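Local coordinates for protein Niban 2 (Homo sapiens, PDB 7CTP) that may suppress apoptosis and promote melanoma cell invasion, and has cadherin-binding and transcription coactivator activity, at residues P260-R263 with Q264-W267; Q14-A17 with E18-K22. All coordinates share one frame; numbering follows the deposited sequence.

Interaction 1: P260-R263 with Q264-W267; sequences PQER and QRQW
E262 and R265 both start with CG anti to the backbone N, at chi1 174° and -173°, and this sends their chains off the helix side by side in the same direction. Each chain then bends: E262 at chi2, R265 at chi2 and chi3. E262 OE2 sits above one face of the R265 guanidinium, offset toward its rim. E262 OE2 lies 4.0 Å from R265 NH1, a long salt bridge. The two planes are 45° apart and no N-H points at the oxygen, so the attraction is one of charge alone. R265 NE has no partner although the contact buries it. K82 brings a like charge close to R265 NH2, which E262 probably helps to offset.

Q264 differs at chi1, with CG beside its own backbone N, and its extended chain folds back along the preceding turn. Q264 CG comes within 3.2 Å of P260 O. The amide reaches Q261, where Q264 OE1 is 3.8 Å from Q261 CG. The two side chains cross at a slant. Q264 touches S137 and I134, and Q261 rests on L131 of helix 127-134.

Four backbone bonds hold these two turns. Q264 N donates to P260 O and W267 N to R263 O, each at 3.0 Å. Between them R265 N binds Q261 O and Q266 N binds E262 O. R263 turns its guanidinium to the chain just before the helix, where NH1 donates to G253 O. W267 packs on L248 and K249 of helix 232-252.

These are the first two turns of the long helix 260-337, opened by a proline, carrying an i to i+3 Glu-Arg pair on their surface and packing against the PH domain.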
loop_
_atom_site.group_PDB
_atom_site.type_symbol
_atom_site.label_atom_id
_atom_site.label_comp_id
_atom_site.label_asym_id
_atom_site.label_seq_id
_atom_site.Cartn_x
_atom_site.Cartn_y
_atom_site.Cartn_z
ATOM N N PRO A 260 31.299 13.517 -7.879
ATOM C CA PRO A 260 29.903 13.121 -8.156
ATOM C C PRO A 260 29.194 12.454 -6.992
ATOM O O PRO A 260 28.032 12.784 -6.728
ATOM C CB PRO A 260 30.051 12.164 -9.347
ATOM C CG PRO A 260 31.252 12.676 -10.063
ATOM C CD PRO A 260 32.201 13.105 -8.974
ATOM N N GLN A 261 29.851 11.537 -6.275
ATOM C CA GLN A 261 29.153 10.859 -5.186
ATOM C C GLN A 261 28.975 11.777 -3.982
ATOM O O GLN A 261 27.980 11.655 -3.252
ATOM C CB GLN A 261 29.880 9.566 -4.822
ATOM C CG GLN A 261 29.747 8.517 -5.935
ATOM C CD GLN A 261 30.460 7.211 -5.653
ATOM O OE1 GLN A 261 30.861 6.937 -4.524
ATOM N NE2 GLN A 261 30.622 6.391 -6.690
ATOM N N GLU A 262 29.891 12.731 -3.786
ATOM C CA GLU A 262 29.708 13.708 -2.716
ATOM C C GLU A 262 28.541 14.643 -3.017
ATOM O O GLU A 262 27.744 14.962 -2.124
ATOM C CB GLU A 262 30.993 14.501 -2.496
ATOM C CG GLU A 262 30.887 15.660 -1.489
ATOM C CD GLU A 262 30.388 15.245 -0.098
ATOM O OE1 GLU A 262 30.363 14.034 0.224
ATOM O OE2 GLU A 262 30.031 16.152 0.689
ATOM N N ARG A 263 28.419 15.086 -4.269
ATOM C CA ARG A 263 27.273 15.904 -4.650
ATOM C C ARG A 263 25.971 15.125 -4.491
ATOM O O ARG A 263 24.955 15.676 -4.041
ATOM C CB ARG A 263 27.449 16.397 -6.085
ATOM C CG ARG A 263 28.569 17.441 -6.239
ATOM C CD ARG A 263 28.742 17.863 -7.689
ATOM N NE ARG A 263 27.552 18.551 -8.180
ATOM C CZ ARG A 263 26.828 18.145 -9.218
ATOM N NH1 ARG A 263 25.752 18.831 -9.591
ATOM N NH2 ARG A 263 27.189 17.052 -9.885
ATOM N N GLN A 264 25.991 13.831 -4.833
ATOM C CA GLN A 264 24.805 12.989 -4.659
ATOM C C GLN A 264 24.387 12.931 -3.196
ATOM O O GLN A 264 23.191 13.015 -2.881
ATOM C CB GLN A 264 25.066 11.575 -5.203
ATOM C CG GLN A 264 25.140 11.489 -6.725
ATOM C CD GLN A 264 25.906 10.256 -7.224
ATOM O OE1 GLN A 264 26.094 9.280 -6.494
ATOM N NE2 GLN A 264 26.352 10.311 -8.472
ATOM N N ARG A 265 25.361 12.838 -2.284
ATOM C CA ARG A 265 25.051 12.758 -0.858
ATOM C C ARG A 265 24.492 14.078 -0.331
ATOM O O ARG A 265 23.593 14.085 0.520
ATOM C CB ARG A 265 26.298 12.353 -0.074
ATOM C CG ARG A 265 26.042 12.068 1.400
ATOM C CD ARG A 265 27.148 12.635 2.280
ATOM N NE ARG A 265 27.015 14.082 2.432
ATOM C CZ ARG A 265 27.409 14.765 3.502
ATOM N NH1 ARG A 265 27.250 16.078 3.553
ATOM N NH2 ARG A 265 27.949 14.136 4.531
ATOM N N GLN A 266 25.017 15.205 -0.816
ATOM C CA GLN A 266 24.476 16.494 -0.403
ATOM C C GLN A 266 23.031 16.642 -0.846
ATOM O O GLN A 266 22.194 17.166 -0.098
ATOM C CB GLN A 266 25.326 17.629 -0.964
ATOM C CG GLN A 266 26.700 17.668 -0.363
ATOM C CD GLN A 266 27.589 18.657 -1.063
ATOM O OE1 GLN A 266 28.709 18.332 -1.452
ATOM N NE2 GLN A 266 27.091 19.873 -1.239
ATOM N N TRP A 267 22.706 16.180 -2.056
ATOM C CA TRP A 267 21.320 16.290 -2.502
ATOM C C TRP A 267 20.396 15.445 -1.626
ATOM O O TRP A 267 19.278 15.868 -1.299
ATOM C CB TRP A 267 21.168 15.895 -3.971
ATOM C CG TRP A 267 19.720 15.764 -4.285
ATOM C CD1 TRP A 267 19.016 14.608 -4.454
ATOM C CD2 TRP A 267 18.768 16.827 -4.354
ATOM N NE1 TRP A 267 17.688 14.886 -4.656
ATOM C CE2 TRP A 267 17.506 16.243 -4.603
ATOM C CE3 TRP A 267 18.860 18.218 -4.249
ATOM C CZ2 TRP A 267 16.342 17.003 -4.751
ATOM C CZ3 TRP A 267 17.698 18.977 -4.402
ATOM C CH2 TRP A 267 16.456 18.366 -4.646
#

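Interaction 2: Q14-A17 with E18-K22; sequences QHIA and EKTGK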
loop_
_atom_site.group_PDB
_atom_site.type_symbol
_atom_site.label_atom_id
_atom_site.label_comp_id
_atom_site.label_asym_id
_atom_site.label_seq_id
_atom_site.Cartn_x
_atom_site.Cartn_y
_atom_site.Cartn_z
ATOM N N GLN A 14 11.059 29.627 2.573
ATOM C CA GLN A 14 9.775 30.301 2.382
ATOM C C GLN A 14 9.239 30.066 0.972
ATOM O O GLN A 14 8.033 29.852 0.783
ATOM C CB GLN A 14 9.908 31.794 2.672
ATOM C CG GLN A 14 8.595 32.573 2.505
ATOM C CD GLN A 14 7.481 32.043 3.394
ATOM O OE1 GLN A 14 6.353 31.833 2.939
ATOM N NE2 GLN A 14 7.791 31.828 4.668
ATOM N N HIS A 15 10.122 30.073 -0.024
ATOM C CA HIS A 15 9.680 29.798 -1.387
ATOM C C HIS A 15 9.125 28.383 -1.493
ATOM O O HIS A 15 8.070 28.158 -2.105
ATOM C CB HIS A 15 10.839 29.998 -2.364
ATOM C CG HIS A 15 11.195 31.436 -2.597
ATOM N ND1 HIS A 15 10.258 32.396 -2.921
ATOM C CD2 HIS A 15 12.392 32.072 -2.570
ATOM C CE1 HIS A 15 10.863 33.563 -3.075
ATOM N NE2 HIS A 15 12.157 33.394 -2.868
ATOM N N ILE A 16 9.813 27.415 -0.879
ATOM C CA ILE A 16 9.339 26.032 -0.930
ATOM C C ILE A 16 7.985 25.910 -0.242
ATOM O O ILE A 16 7.075 25.249 -0.753
ATOM C CB ILE A 16 10.371 25.075 -0.309
ATOM C CG1 ILE A 16 11.615 24.969 -1.192
ATOM C CG2 ILE A 16 9.737 23.696 -0.108
ATOM C CD1 ILE A 16 12.842 24.482 -0.458
ATOM N N ALA A 17 7.819 26.566 0.913
ATOM C CA ALA A 17 6.541 26.494 1.618
ATOM C C ALA A 17 5.423 27.106 0.789
ATOM O O ALA A 17 4.282 26.622 0.816
ATOM C CB ALA A 17 6.630 27.190 2.975
ATOM N N GLU A 18 5.722 28.188 0.065
ATOM C CA GLU A 18 4.710 28.807 -0.784
ATOM C C GLU A 18 4.273 27.856 -1.891
ATOM O O GLU A 18 3.073 27.683 -2.141
ATOM C CB GLU A 18 5.246 30.119 -1.366
ATOM C CG GLU A 18 5.280 31.253 -0.338
ATOM C CD GLU A 18 6.063 32.473 -0.806
ATOM O OE1 GLU A 18 6.287 33.384 0.024
ATOM O OE2 GLU A 18 6.451 32.517 -1.992
ATOM N N LYS A 19 5.240 27.233 -2.566
ATOM C CA LYS A 19 4.914 26.277 -3.624
ATOM C C LYS A 19 4.171 25.072 -3.061
ATOM O O LYS A 19 3.226 24.573 -3.683
ATOM C CB LYS A 19 6.185 25.829 -4.343
ATOM C CG LYS A 19 6.915 26.962 -5.070
ATOM C CD LYS A 19 8.252 26.482 -5.636
ATOM C CE LYS A 19 9.020 27.615 -6.305
ATOM N NZ LYS A 19 8.911 27.559 -7.791
ATOM N N THR A 20 4.600 24.583 -1.892
ATOM C CA THR A 20 3.904 23.477 -1.230
ATOM C C THR A 20 2.465 23.849 -0.913
ATOM O O THR A 20 1.538 23.049 -1.118
ATOM C CB THR A 20 4.658 23.087 0.045
ATOM O OG1 THR A 20 5.991 22.677 -0.315
ATOM C CG2 THR A 20 3.943 21.960 0.803
ATOM N N GLY A 21 2.255 25.069 -0.415
ATOM C CA GLY A 21 0.911 25.489 -0.054
ATOM C C GLY A 21 -0.019 25.545 -1.250
ATOM O O GLY A 21 -1.200 25.203 -1.147
ATOM N N LYS A 22 0.504 25.964 -2.400
ATOM C CA LYS A 22 -0.314 26.009 -3.609
ATOM C C LYS A 22 -0.697 24.608 -4.067
ATOM O O LYS A 22 -1.836 24.380 -4.491
ATOM C CB LYS A 22 0.430 26.774 -4.701
ATOM C CG LYS A 22 0.636 28.231 -4.307
ATOM C CD LYS A 22 1.355 29.045 -5.366
ATOM C CE LYS A 22 1.612 30.457 -4.843
ATOM N NZ LYS A 22 2.444 31.257 -5.791
#
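Q14 and E18 cross at about a right angle one turn apart on helix 10-48, an i to i+4 pair of an amphipathic helix. The amide and carboxylate planes are 54° apart. Q14 places CG anti to its backbone N and 3.5 Å from E18 OE1, and the bend at chi2 (58°) turns the amide across E18. E18 CG lies 3.3 Å from Q14 O.

H15 lies alongside E18 and points the same way. Its ring is nearly perpendicular to the carboxylate, and H15 ND1 is 3.9 Å from E18 OE2. K19 turns its amine away to a salt bridge with E247.

The other side of the helix is packed. I16 and T20 slant across each other, with I16 CG2 3.9 Å from T20 OG1. I16 touches M277 and L248, while T20 meets V278 of helix 260-337 and V240 of helix 232-252. A17 O takes the N-H of G21 and also a bond from Q281 NE2.

T20 sets its hydroxyl beside its own backbone N, at chi1 -60°, turning it back to the previous turn. I16 O therefore accepts two bonds: T20 N at 2.8 Å, and T20 OG1, also at 2.8 Å, from above the carbonyl plane.

Both contacts are local, each within a single helix: interaction 1 at the start of helix 260-337, interaction 2 near the start of helix 10-48. Their centres are about 25 Å apart. Helix 232-252 links them, since L248 meets both W267 and I16. Helix 260-337 also packs on helix 10-48 farther along, through M277, V278 and Q281. In interaction 1 the surface chemistry is an opposite-charge pair, and its buried residues face the PH domain (Q264) and helix 232-252 (W267). In interaction 2 the exposed side carries charged and polar groups with no salt bridge between its segments, K19 pairing with E247, while the buried side faces two helices and uses a threonine hydroxyl bonded to the backbone.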